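Local atomic coordinates of ATP-dependent DNA ligase (PDB entry 6NHX), a protein that seals breaks in double-stranded DNA at the expense of ATP, serving as the ligase part of an enzyme that works with Ku in non-homologous end joining. Residues W26-M31 against E163-K168; M11-G16 against A181-D186; G30-Y35 against G88-S93. The protein carries 1 engineered substitution. All blocks are in the same frame, centred on the assembly; numbering follows the deposited sequence.

Contact 1: residues W26-M31 against E163-K168; sequences WAFEGM and EGVIAK. Engineered in segment 26-31: M31 (natural residue Lys). With ATP (adenosine-5'-triphosphate), chain B.
The ring of F28 meets A167 CB obliquely, with CD1 and CE1 both within van der Waals range of the methyl, while one face of the same ring lies over the backbone of W26. The indole of W26 turns its edge to the backbone N of K168, and its CE3 comes 3.6 Å from A167 CB. The third flat group is the adenine of ATP: I166 CG1 rests over one of its faces, 3.5 Å from C6.

Between the rings runs an antiparallel pairing: A27 exchanges two backbone N-H...O bonds with K168, and E29 two with I166. At the far end, M31 N reaches G164 O from well above the carbonyl plane, 60° out of it. A water then links M31 O and E163 N.

On the face shared by A27, E29, I166 and K168, two extended side chains converge on the base. K168 stays fully stretched from CG to NZ (chi2 173°, chi3 -180°), which carries its amine to adenine N1 at 2.9 Å. The same NZ makes a salt bridge to E29 OE1 at 2.9 Å, weak as a hydrogen bond; that oxygen is also bonded to Y124. E29 OE2 takes a nearly straight bond from ATP N6 at 2.8 Å, and G30 O takes a more bent one from the same amino group at 3.0 Å. Thus N6 meets two acceptors and N1 a donor, a pattern that reads adenine. M31, engineered from Lys, bends at its thioether and puts CE 3.8 Å from I166 CD1.

The sequence EGVIAK is nucleotidyltransferase motif IV, and its pairing with the strand leading into the lysine motif forms one wall of the adenine pocket of ATP-dependent DNA ligases.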
loop_
_atom_site.group_PDB
_atom_site.type_symbol
_atom_site.label_atom_id
_atom_site.label_comp_id
_atom_site.label_asym_id
_atom_site.label_seq_id
_atom_site.Cartn_x
_atom_site.Cartn_y
_atom_site.Cartn_z
ATOM N N TRP A 26 -0.790 11.903 -20.251
ATOM C CA TRP A 26 -0.790 11.214 -18.971
ATOM C C TRP A 26 -1.019 12.194 -17.832
ATOM O O TRP A 26 -0.429 13.276 -17.813
ATOM C CB TRP A 26 0.553 10.502 -18.732
ATOM C CG TRP A 26 0.807 9.384 -19.653
ATOM C CD1 TRP A 26 1.360 9.472 -20.885
ATOM C CD2 TRP A 26 0.497 8.006 -19.438
ATOM N NE1 TRP A 26 1.433 8.230 -21.455
ATOM C CE2 TRP A 26 0.926 7.304 -20.580
ATOM C CE3 TRP A 26 -0.059 7.290 -18.376
ATOM C CZ2 TRP A 26 0.790 5.925 -20.703
ATOM C CZ3 TRP A 26 -0.197 5.931 -18.495
ATOM C CH2 TRP A 26 0.231 5.252 -19.649
ATOM N N ALA A 27 -1.842 11.779 -16.873
ATOM C CA ALA A 27 -1.973 12.445 -15.584
ATOM C C ALA A 27 -1.133 11.680 -14.573
ATOM O O ALA A 27 -0.924 10.473 -14.719
ATOM C CB ALA A 27 -3.440 12.461 -15.144
ATOM N N PHE A 28 -0.649 12.384 -13.548
ATOM C CA PHE A 28 0.245 11.792 -12.560
ATOM C C PHE A 28 -0.317 12.007 -11.166
ATOM O O PHE A 28 -0.652 13.138 -10.787
ATOM C CB PHE A 28 1.638 12.398 -12.678
ATOM C CG PHE A 28 2.229 12.208 -14.038
ATOM C CD1 PHE A 28 2.648 10.956 -14.458
ATOM C CD2 PHE A 28 2.309 13.267 -14.923
ATOM C CE1 PHE A 28 3.159 10.777 -15.730
ATOM C CE2 PHE A 28 2.800 13.089 -16.196
ATOM C CZ PHE A 28 3.247 11.844 -16.594
ATOM N N GLU A 29 -0.447 10.915 -10.418
ATOM C CA GLU A 29 -0.929 10.953 -9.049
ATOM C C GLU A 29 0.150 10.441 -8.111
ATOM O O GLU A 29 0.997 9.624 -8.509
ATOM C CB GLU A 29 -2.137 10.026 -8.893
ATOM C CG GLU A 29 -3.408 10.474 -9.605
ATOM C CD GLU A 29 -4.587 9.563 -9.302
ATOM O OE1 GLU A 29 -5.477 9.457 -10.161
ATOM O OE2 GLU A 29 -4.617 8.954 -8.214
ATOM N N GLY A 30 0.126 10.887 -6.869
ATOM C CA GLY A 30 0.929 10.248 -5.849
ATOM C C GLY A 30 0.485 8.820 -5.593
ATOM O O GLY A 30 -0.695 8.474 -5.694
ATOM N N MET A 31 1.461 7.955 -5.313
ATOM C CA MET A 31 1.180 6.596 -4.864
ATOM C C MET A 31 1.022 6.607 -3.345
ATOM O O MET A 31 1.959 6.975 -2.627
ATOM C CB MET A 31 2.321 5.662 -5.261
ATOM C CG MET A 31 2.125 4.251 -4.727
ATOM S SD MET A 31 3.576 3.214 -4.981
ATOM C CE MET A 31 3.539 3.034 -6.766
ATOM N N GLU A 163 5.528 7.545 -1.678
ATOM C CA GLU A 163 6.110 6.258 -2.070
ATOM C C GLU A 163 6.462 6.217 -3.554
ATOM O O GLU A 163 7.399 5.510 -3.954
ATOM C CB GLU A 163 5.155 5.114 -1.713
ATOM C CG GLU A 163 5.790 3.712 -1.810
ATOM C CD GLU A 163 6.795 3.414 -0.689
ATOM O OE1 GLU A 163 7.752 2.646 -0.926
ATOM O OE2 GLU A 163 6.641 3.942 0.427
ATOM N N GLY A 164 5.753 6.971 -4.382
ATOM C CA GLY A 164 5.946 6.882 -5.817
ATOM C C GLY A 164 4.866 7.652 -6.546
ATOM O O GLY A 164 4.270 8.588 -5.999
ATOM N N VAL A 165 4.618 7.232 -7.777
ATOM C CA VAL A 165 3.663 7.868 -8.679
ATOM C C VAL A 165 2.867 6.792 -9.389
ATOM O O VAL A 165 3.409 5.742 -9.736
ATOM C CB VAL A 165 4.385 8.790 -9.691
ATOM C CG1 VAL A 165 3.494 9.222 -10.828
ATOM C CG2 VAL A 165 5.001 9.993 -8.996
ATOM N N ILE A 166 1.586 7.054 -9.620
ATOM C CA ILE A 166 0.767 6.309 -10.573
ATOM C C ILE A 166 0.478 7.249 -11.726
ATOM O O ILE A 166 -0.163 8.293 -11.534
ATOM C CB ILE A 166 -0.560 5.800 -9.982
ATOM C CG1 ILE A 166 -0.386 5.303 -8.541
ATOM C CG2 ILE A 166 -1.185 4.754 -10.936
ATOM C CD1 ILE A 166 0.270 3.958 -8.462
ATOM N N ALA A 167 0.905 6.877 -12.925
ATOM C CA ALA A 167 0.509 7.600 -14.121
ATOM C C ALA A 167 -0.733 6.950 -14.702
ATOM O O ALA A 167 -0.823 5.723 -14.794
ATOM C CB ALA A 167 1.629 7.545 -15.163
ATOM N N LYS A 168 -1.706 7.773 -15.098
ATOM C CA LYS A 168 -2.944 7.269 -15.668
ATOM C C LYS A 168 -3.221 8.003 -16.971
ATOM O O LYS A 168 -3.160 9.236 -17.021
ATOM C CB LYS A 168 -4.098 7.435 -14.671
ATOM C CG LYS A 168 -3.832 6.680 -13.378
ATOM C CD LYS A 168 -4.890 6.970 -12.309
ATOM C CE LYS A 168 -4.604 6.214 -11.019
ATOM N NZ LYS A 168 -5.595 6.592 -9.961
HETATM P PG ATP B . -0.852 -4.572 -6.564
HETATM O O1G ATP B . -0.620 -3.646 -7.740
HETATM O O2G ATP B . -1.206 -6.001 -6.926
HETATM O O3G ATP B . -1.796 -3.975 -5.535
HETATM P PB ATP B . 1.156 -4.071 -4.492
HETATM O O1B ATP B . 2.544 -4.602 -4.237
HETATM O O2B ATP B . 0.102 -4.091 -3.407
HETATM O O3B ATP B . 0.591 -4.752 -5.840
HETATM P PA ATP B . 2.500 -1.624 -5.274
HETATM O O1A ATP B . 3.382 -2.288 -6.286
HETATM O O2A ATP B . 2.960 -1.156 -3.918
HETATM O O3A ATP B . 1.239 -2.576 -5.044
HETATM O "O5'" ATP B . 1.629 -0.479 -6.018
HETATM C "C5'" ATP B . 0.907 0.487 -5.259
HETATM C "C4'" ATP B . -0.453 -0.060 -4.813
HETATM O "O4'" ATP B . -1.185 1.035 -4.263
HETATM C "C3'" ATP B . -1.291 -0.615 -5.946
HETATM O "O3'" ATP B . -2.229 -1.542 -5.406
HETATM C "C2'" ATP B . -2.035 0.615 -6.384
HETATM O "O2'" ATP B . -3.241 0.305 -7.095
HETATM C "C1'" ATP B . -2.332 1.317 -5.062
HETATM N N9 ATP B . -2.353 2.787 -5.202
HETATM C C8 ATP B . -1.745 3.679 -4.380
HETATM N N7 ATP B . -1.998 4.957 -4.777
HETATM C C5 ATP B . -2.797 4.865 -5.858
HETATM C C6 ATP B . -3.409 5.821 -6.769
HETATM N N6 ATP B . -3.201 7.134 -6.614
HETATM N N1 ATP B . -4.159 5.338 -7.771
HETATM C C2 ATP B . -4.368 4.029 -7.956
HETATM N N3 ATP B . -3.823 3.090 -7.167
HETATM C C4 ATP B . -3.028 3.454 -6.136
HETATM O O HOH W 1 2.974 8.142 -0.410
#

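Contact 2: residues M11-G16 against A181-D186. With ATP (adenosine-5'-triphosphate), chain B.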
loop_
_atom_site.group_PDB
_atom_site.type_symbol
_atom_site.label_atom_id
_atom_site.label_comp_id
_atom_site.label_asym_id
_atom_site.label_seq_id
_atom_site.Cartn_x
_atom_site.Cartn_y
_atom_site.Cartn_z
ATOM N N MET A 11 -9.591 -1.466 -10.586
ATOM C CA MET A 11 -8.616 -1.474 -11.665
ATOM C C MET A 11 -7.211 -1.425 -11.070
ATOM O O MET A 11 -6.980 -0.843 -10.011
ATOM C CB MET A 11 -8.858 -0.230 -12.518
ATOM C CG MET A 11 -8.019 -0.136 -13.777
ATOM S SD MET A 11 -8.576 1.254 -14.781
ATOM C CE MET A 11 -7.346 1.214 -16.096
ATOM N N LEU A 12 -6.257 -2.043 -11.764
ATOM C CA LEU A 12 -4.900 -2.200 -11.250
ATOM C C LEU A 12 -3.885 -1.625 -12.233
ATOM O O LEU A 12 -4.145 -1.525 -13.433
ATOM C CB LEU A 12 -4.605 -3.672 -10.953
ATOM C CG LEU A 12 -5.542 -4.313 -9.925
ATOM C CD1 LEU A 12 -5.311 -5.822 -9.876
ATOM C CD2 LEU A 12 -5.356 -3.690 -8.542
ATOM N N ALA A 13 -2.718 -1.253 -11.692
ATOM C CA ALA A 13 -1.650 -0.597 -12.440
ATOM C C ALA A 13 -0.545 -1.582 -12.784
ATOM O O ALA A 13 -0.327 -2.578 -12.094
ATOM C CB ALA A 13 -1.038 0.560 -11.641
ATOM N N THR A 14 0.153 -1.286 -13.860
ATOM C CA THR A 14 1.277 -2.100 -14.307
ATOM C C THR A 14 2.582 -1.482 -13.825
ATOM O O THR A 14 2.788 -0.273 -13.981
ATOM C CB THR A 14 1.304 -2.127 -15.828
ATOM O OG1 THR A 14 0.037 -2.580 -16.321
ATOM C CG2 THR A 14 2.345 -3.076 -16.319
ATOM N N HIS A 15 3.468 -2.301 -13.269
ATOM C CA HIS A 15 4.760 -1.785 -12.842
ATOM C C HIS A 15 5.538 -1.256 -14.042
ATOM O O HIS A 15 5.663 -1.934 -15.066
ATOM C CB HIS A 15 5.562 -2.893 -12.160
ATOM C CG HIS A 15 6.694 -2.386 -11.327
ATOM N ND1 HIS A 15 7.682 -3.210 -10.832
ATOM C CD2 HIS A 15 6.999 -1.137 -10.900
ATOM C CE1 HIS A 15 8.546 -2.492 -10.138
ATOM N NE2 HIS A 15 8.154 -1.231 -10.162
ATOM N N GLY A 16 6.052 -0.043 -13.919
ATOM C CA GLY A 16 6.832 0.520 -14.998
ATOM C C GLY A 16 7.588 1.744 -14.547
ATOM O O GLY A 16 7.752 1.988 -13.348
ATOM N N ALA A 181 -2.369 -1.493 -19.070
ATOM C CA ALA A 181 -1.251 -0.678 -19.527
ATOM C C ALA A 181 -1.533 0.815 -19.424
ATOM O O ALA A 181 -0.596 1.620 -19.474
ATOM C CB ALA A 181 -0.892 -1.038 -20.973
ATOM N N SER A 182 -2.792 1.209 -19.244
ATOM C CA SER A 182 -3.150 2.615 -19.132
ATOM C C SER A 182 -2.859 3.196 -17.751
ATOM O O SER A 182 -3.004 4.413 -17.567
ATOM C CB SER A 182 -4.631 2.779 -19.463
ATOM O OG SER A 182 -5.388 1.924 -18.618
ATOM N N TRP A 183 -2.492 2.366 -16.774
ATOM C CA TRP A 183 -2.075 2.823 -15.452
ATOM C C TRP A 183 -0.691 2.255 -15.185
ATOM O O TRP A 183 -0.491 1.045 -15.303
ATOM C CB TRP A 183 -3.012 2.299 -14.354
ATOM C CG TRP A 183 -4.351 2.959 -14.190
ATOM C CD1 TRP A 183 -5.020 3.709 -15.098
ATOM C CD2 TRP A 183 -5.155 2.916 -13.017
ATOM N NE1 TRP A 183 -6.227 4.134 -14.562
ATOM C CE2 TRP A 183 -6.325 3.652 -13.283
ATOM C CE3 TRP A 183 -5.009 2.306 -11.769
ATOM C CZ2 TRP A 183 -7.345 3.813 -12.328
ATOM C CZ3 TRP A 183 -6.011 2.460 -10.825
ATOM C CH2 TRP A 183 -7.161 3.207 -11.114
ATOM N N VAL A 184 0.258 3.119 -14.819
ATOM C CA VAL A 184 1.646 2.702 -14.629
ATOM C C VAL A 184 2.082 3.122 -13.231
ATOM O O VAL A 184 1.962 4.299 -12.870
ATOM C CB VAL A 184 2.559 3.346 -15.681
ATOM C CG1 VAL A 184 3.988 2.892 -15.466
ATOM C CG2 VAL A 184 2.089 2.984 -17.095
ATOM N N LYS A 185 2.568 2.174 -12.435
ATOM C CA LYS A 185 2.993 2.437 -11.067
ATOM C C LYS A 185 4.512 2.373 -10.962
ATOM O O LYS A 185 5.140 1.491 -11.552
ATOM C CB LYS A 185 2.348 1.466 -10.067
ATOM C CG LYS A 185 2.438 0.005 -10.459
ATOM C CD LYS A 185 2.024 -0.901 -9.310
ATOM C CE LYS A 185 2.242 -2.363 -9.659
ATOM N NZ LYS A 185 2.054 -3.254 -8.471
ATOM N N ASP A 186 5.093 3.293 -10.191
ATOM C CA ASP A 186 6.540 3.499 -10.159
ATOM C C ASP A 186 6.909 4.014 -8.775
ATOM O O ASP A 186 6.364 5.023 -8.333
ATOM C CB ASP A 186 6.898 4.523 -11.251
ATOM C CG ASP A 186 8.377 4.667 -11.487
ATOM O OD1 ASP A 186 9.166 4.040 -10.758
ATOM O OD2 ASP A 186 8.744 5.436 -12.403
HETATM P PG ATP B . -0.852 -4.572 -6.564
HETATM O O1G ATP B . -0.620 -3.646 -7.740
HETATM O O2G ATP B . -1.206 -6.001 -6.926
HETATM O O3G ATP B . -1.796 -3.975 -5.535
HETATM P PB ATP B . 1.156 -4.071 -4.492
HETATM O O1B ATP B . 2.544 -4.602 -4.237
HETATM O O2B ATP B . 0.102 -4.091 -3.407
HETATM O O3B ATP B . 0.591 -4.752 -5.840
HETATM P PA ATP B . 2.500 -1.624 -5.274
HETATM O O1A ATP B . 3.382 -2.288 -6.286
HETATM O O2A ATP B . 2.960 -1.156 -3.918
HETATM O O3A ATP B . 1.239 -2.576 -5.044
HETATM O "O5'" ATP B . 1.629 -0.479 -6.018
HETATM C "C5'" ATP B . 0.907 0.487 -5.259
HETATM C "C4'" ATP B . -0.453 -0.060 -4.813
HETATM O "O4'" ATP B . -1.185 1.035 -4.263
HETATM C "C3'" ATP B . -1.291 -0.615 -5.946
HETATM O "O3'" ATP B . -2.229 -1.542 -5.406
HETATM C "C2'" ATP B . -2.035 0.615 -6.384
HETATM O "O2'" ATP B . -3.241 0.305 -7.095
HETATM C "C1'" ATP B . -2.332 1.317 -5.062
HETATM N N9 ATP B . -2.353 2.787 -5.202
HETATM C C8 ATP B . -1.745 3.679 -4.380
HETATM N N7 ATP B . -1.998 4.957 -4.777
HETATM C C5 ATP B . -2.797 4.865 -5.858
HETATM C C6 ATP B . -3.409 5.821 -6.769
HETATM N N6 ATP B . -3.201 7.134 -6.614
HETATM N N1 ATP B . -4.159 5.338 -7.771
HETATM C C2 ATP B . -4.368 4.029 -7.956
HETATM N N3 ATP B . -3.823 3.090 -7.167
HETATM C C4 ATP B . -3.028 3.454 -6.136
HETATM O O HOH W 2 9.233 1.015 -9.208
HETATM O O HOH W 3 10.343 1.659 -11.957
#
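T14 and H15 pair in parallel with V184 and K185, the strand axes 59° apart, through bonds from T14 N to W183 O (2.8 Å), K185 N to T14 O and G16 N to K185 O.

M11 runs fully extended across the indole of W183. Its SD sits over one face, 3.9 Å from the centroid of the five-membered ring, a Met-aromatic contact, and the terminal CE adds a CH-pi contact before touching S182 OG. The six-membered end of the indole reaches ATP, CZ3 lying 3.7 Å from C2, and K168 makes a cation-pi contact with this ring.

A13 CB is wedged between W183 CB and K185 CG. The lysine starts from the crowded position between its backbone N and carbonyl carbon (chi1 49°), then runs straight, passing A13 O with CE at 3.5 Å. Its NZ hydrogen-bonds to ATP O1A at 2.7 Å and to O1G at 2.8 Å. Further along, the H15 ring brings its edge to K185 O, with CD2 at 3.3 Å, and a water joins G16 O to D186 OD1, while D186 OD2 is bonded to V18 N.

One amine thus holds an alpha- and a gamma-phosphate oxygen together, which goes with a bend in the triphosphate at the beta-phosphate. K185 belongs to nucleotidyltransferase motif V and probably helps offset the negative charge of the phosphates.

Contact 3: residues G30-Y35 against G88-S93; sequences GMWDGY and GVPSFS. Engineered in segment 30-35: M31 (natural residue Lys). With ATP (adenosine-5'-triphosphate), chain B.
F92 leans on the D33-Y35 part of the chain along its whole length. Its CB lies 3.7 Å from D33 OD2, against the carboxylate. CG stands anti to the backbone N (chi1 -177°), which swings the ring past the glycine: CD2 lies 3.9 Å from G34 O. At the far side CE2 meets Y35 CE1 at 3.6 Å. The two rings are almost perpendicular, their planes 88° apart, but they meet obliquely.

P90 takes up the other end of the contact. Its CB presses on D33 O at 3.3 Å, and its CG brushes the indole of W32 at CE3. That indole carries G30 O over one face and is packed edge-to-face against W107 and W162. The backbone N of W32 in turn gives ATP N7 a straight bond of 2.9 Å.

No direct hydrogen bond links the two segments; water does it instead. One molecule donates a hydrogen bond to D33 OD2 at 2.6 Å and accepts one from F92 N, in the first turn of the helix whose N-cap is S91, its OG bonded to Q94 N. A second connects D33 N with P90 O, and a third lies near both D33 O and S91 O. The bridges at D33 N and OD2 tie both the backbone and the carboxylate of this residue to the 88-93 segment. D33 OD1 faces elsewhere, in a salt bridge with R293 from the C-terminal OB region, consistent with the closed domain arrangement.

The run from M31, engineered from Lys, through W32, D33 and G34 is the KxDG signature of covalent nucleotidyltransferases, whose lysine accepts AMP in this family. Here D33 probably also serves a manganese site with E163, with P90 and F92 packed against the D33-Y35 part.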
loop_
_atom_site.group_PDB
_atom_site.type_symbol
_atom_site.label_atom_id
_atom_site.label_comp_id
_atom_site.label_asym_id
_atom_site.label_seq_id
_atom_site.Cartn_x
_atom_site.Cartn_y
_atom_site.Cartn_z
ATOM N N GLY A 30 0.126 10.887 -6.869
ATOM C CA GLY A 30 0.929 10.248 -5.849
ATOM C C GLY A 30 0.485 8.820 -5.593
ATOM O O GLY A 30 -0.695 8.474 -5.694
ATOM N N MET A 31 1.461 7.955 -5.313
ATOM C CA MET A 31 1.180 6.596 -4.864
ATOM C C MET A 31 1.022 6.607 -3.345
ATOM O O MET A 31 1.959 6.975 -2.627
ATOM C CB MET A 31 2.321 5.662 -5.261
ATOM C CG MET A 31 2.125 4.251 -4.727
ATOM S SD MET A 31 3.576 3.214 -4.981
ATOM C CE MET A 31 3.539 3.034 -6.766
ATOM N N TRP A 32 -0.152 6.186 -2.867
ATOM C CA TRP A 32 -0.509 6.216 -1.445
ATOM C C TRP A 32 -0.484 4.798 -0.874
ATOM O O TRP A 32 -1.273 3.945 -1.300
ATOM C CB TRP A 32 -1.900 6.829 -1.246
ATOM C CG TRP A 32 -2.147 8.066 -2.068
ATOM C CD1 TRP A 32 -3.163 8.263 -2.977
ATOM C CD2 TRP A 32 -1.354 9.259 -2.082
ATOM N NE1 TRP A 32 -3.054 9.523 -3.540
ATOM C CE2 TRP A 32 -1.937 10.141 -3.025
ATOM C CE3 TRP A 32 -0.183 9.660 -1.409
ATOM C CZ2 TRP A 32 -1.416 11.415 -3.278
ATOM C CZ3 TRP A 32 0.339 10.924 -1.672
ATOM C CH2 TRP A 32 -0.281 11.788 -2.598
ATOM N N ASP A 33 0.400 4.540 0.097
ATOM C CA ASP A 33 0.404 3.233 0.756
ATOM C C ASP A 33 -0.788 3.126 1.698
ATOM O O ASP A 33 -0.957 3.957 2.594
ATOM C CB ASP A 33 1.699 3.018 1.545
ATOM C CG ASP A 33 2.799 2.369 0.714
ATOM O OD1 ASP A 33 2.697 2.400 -0.528
ATOM O OD2 ASP A 33 3.768 1.823 1.298
ATOM N N GLY A 34 -1.626 2.125 1.492
ATOM C CA GLY A 34 -2.794 1.916 2.329
ATOM C C GLY A 34 -3.541 0.690 1.854
ATOM O O GLY A 34 -2.928 -0.215 1.269
ATOM N N TYR A 35 -4.850 0.647 2.077
ATOM C CA TYR A 35 -5.690 -0.434 1.583
ATOM C C TYR A 35 -6.655 0.140 0.552
ATOM O O TYR A 35 -7.304 1.163 0.801
ATOM C CB TYR A 35 -6.491 -1.096 2.705
ATOM C CG TYR A 35 -5.714 -1.943 3.680
ATOM C CD1 TYR A 35 -4.613 -2.695 3.286
ATOM C CD2 TYR A 35 -6.104 -2.006 4.999
ATOM C CE1 TYR A 35 -3.919 -3.473 4.209
ATOM C CE2 TYR A 35 -5.429 -2.772 5.916
ATOM C CZ TYR A 35 -4.340 -3.500 5.525
ATOM O OH TYR A 35 -3.696 -4.252 6.480
ATOM N N GLY A 88 2.956 13.242 7.961
ATOM C CA GLY A 88 1.783 13.433 7.135
ATOM C C GLY A 88 1.685 12.537 5.919
ATOM O O GLY A 88 0.878 12.823 5.027
ATOM N N VAL A 89 2.461 11.458 5.849
ATOM C CA VAL A 89 2.484 10.609 4.658
ATOM C C VAL A 89 1.778 9.293 4.966
ATOM O O VAL A 89 2.010 8.723 6.043
ATOM C CB VAL A 89 3.931 10.382 4.201
ATOM C CG1 VAL A 89 3.971 9.400 3.042
ATOM C CG2 VAL A 89 4.571 11.701 3.807
ATOM N N PRO A 90 0.916 8.784 4.085
ATOM C CA PRO A 90 0.331 7.452 4.306
ATOM C C PRO A 90 1.405 6.419 4.602
ATOM O O PRO A 90 2.461 6.385 3.961
ATOM C CB PRO A 90 -0.378 7.157 2.984
ATOM C CG PRO A 90 -0.781 8.528 2.489
ATOM C CD PRO A 90 0.376 9.425 2.870
ATOM N N SER A 91 1.151 5.592 5.615
ATOM C CA SER A 91 2.082 4.552 6.048
ATOM C C SER A 91 1.384 3.206 6.006
ATOM O O SER A 91 0.376 3.005 6.691
ATOM C CB SER A 91 2.549 4.817 7.479
ATOM O OG SER A 91 3.183 3.662 8.027
ATOM N N PHE A 92 1.932 2.276 5.237
ATOM C CA PHE A 92 1.324 0.957 5.176
ATOM C C PHE A 92 1.433 0.246 6.515
ATOM O O PHE A 92 0.463 -0.371 6.967
ATOM C CB PHE A 92 1.995 0.140 4.074
ATOM C CG PHE A 92 1.391 -1.201 3.875
ATOM C CD1 PHE A 92 2.165 -2.339 3.995
ATOM C CD2 PHE A 92 0.047 -1.322 3.569
ATOM C CE1 PHE A 92 1.605 -3.593 3.806
ATOM C CE2 PHE A 92 -0.520 -2.571 3.385
ATOM C CZ PHE A 92 0.259 -3.705 3.507
ATOM N N SER A 93 2.600 0.324 7.165
ATOM C CA SER A 93 2.772 -0.379 8.433
ATOM C C SER A 93 1.865 0.206 9.510
ATOM O O SER A 93 1.344 -0.533 10.352
ATOM C CB SER A 93 4.238 -0.389 8.877
ATOM O OG SER A 93 4.728 0.910 9.146
HETATM P PG ATP B . -0.852 -4.572 -6.564
HETATM O O1G ATP B . -0.620 -3.646 -7.740
HETATM O O2G ATP B . -1.206 -6.001 -6.926
HETATM O O3G ATP B . -1.796 -3.975 -5.535
HETATM P PB ATP B . 1.156 -4.071 -4.492
HETATM O O1B ATP B . 2.544 -4.602 -4.237
HETATM O O2B ATP B . 0.102 -4.091 -3.407
HETATM O O3B ATP B . 0.591 -4.752 -5.840
HETATM P PA ATP B . 2.500 -1.624 -5.274
HETATM O O1A ATP B . 3.382 -2.288 -6.286
HETATM O O2A ATP B . 2.960 -1.156 -3.918
HETATM O O3A ATP B . 1.239 -2.576 -5.044
HETATM O "O5'" ATP B . 1.629 -0.479 -6.018
HETATM C "C5'" ATP B . 0.907 0.487 -5.259
HETATM C "C4'" ATP B . -0.453 -0.060 -4.813
HETATM O "O4'" ATP B . -1.185 1.035 -4.263
HETATM C "C3'" ATP B . -1.291 -0.615 -5.946
HETATM O "O3'" ATP B . -2.229 -1.542 -5.406
HETATM C "C2'" ATP B . -2.035 0.615 -6.384
HETATM O "O2'" ATP B . -3.241 0.305 -7.095
HETATM C "C1'" ATP B . -2.332 1.317 -5.062
HETATM N N9 ATP B . -2.353 2.787 -5.202
HETATM C C8 ATP B . -1.745 3.679 -4.380
HETATM N N7 ATP B . -1.998 4.957 -4.777
HETATM C C5 ATP B . -2.797 4.865 -5.858
HETATM C C6 ATP B . -3.409 5.821 -6.769
HETATM N N6 ATP B . -3.201 7.134 -6.614
HETATM N N1 ATP B . -4.159 5.338 -7.771
HETATM C C2 ATP B . -4.368 4.029 -7.956
HETATM N N3 ATP B . -3.823 3.090 -7.167
HETATM C C4 ATP B . -3.028 3.454 -6.136
HETATM O O HOH W 4 -1.851 3.990 5.175
HETATM O O HOH W 5 4.291 2.785 3.694
HETATM O O HOH W 6 2.689 6.100 1.299
#

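In the fold
Contacts 1 and 2 are neighbours in one mixed sheet, their centres about 9 Å apart: strands 164-169 and 184-187 meet through probable hydrogen bonds such as A167 N to V184 O (2.8 Å). Contact 3 continues from strand 26-31, its centre about 13 Å from that of contact 1 and 17 Å from that of contact 2. The engineered M31 belongs to contacts 1 and 3, and its CE reaches K185 CB at 3.8 Å. ATP joins all three: contact 1 meets adenine N6 and N1, contact 3 N7 and, through the shared G30, N6, and contact 2 the phosphates and adenine C2. E163 CG lies 3.6 Å from D33 OD1, bringing the two probable manganese ligands together.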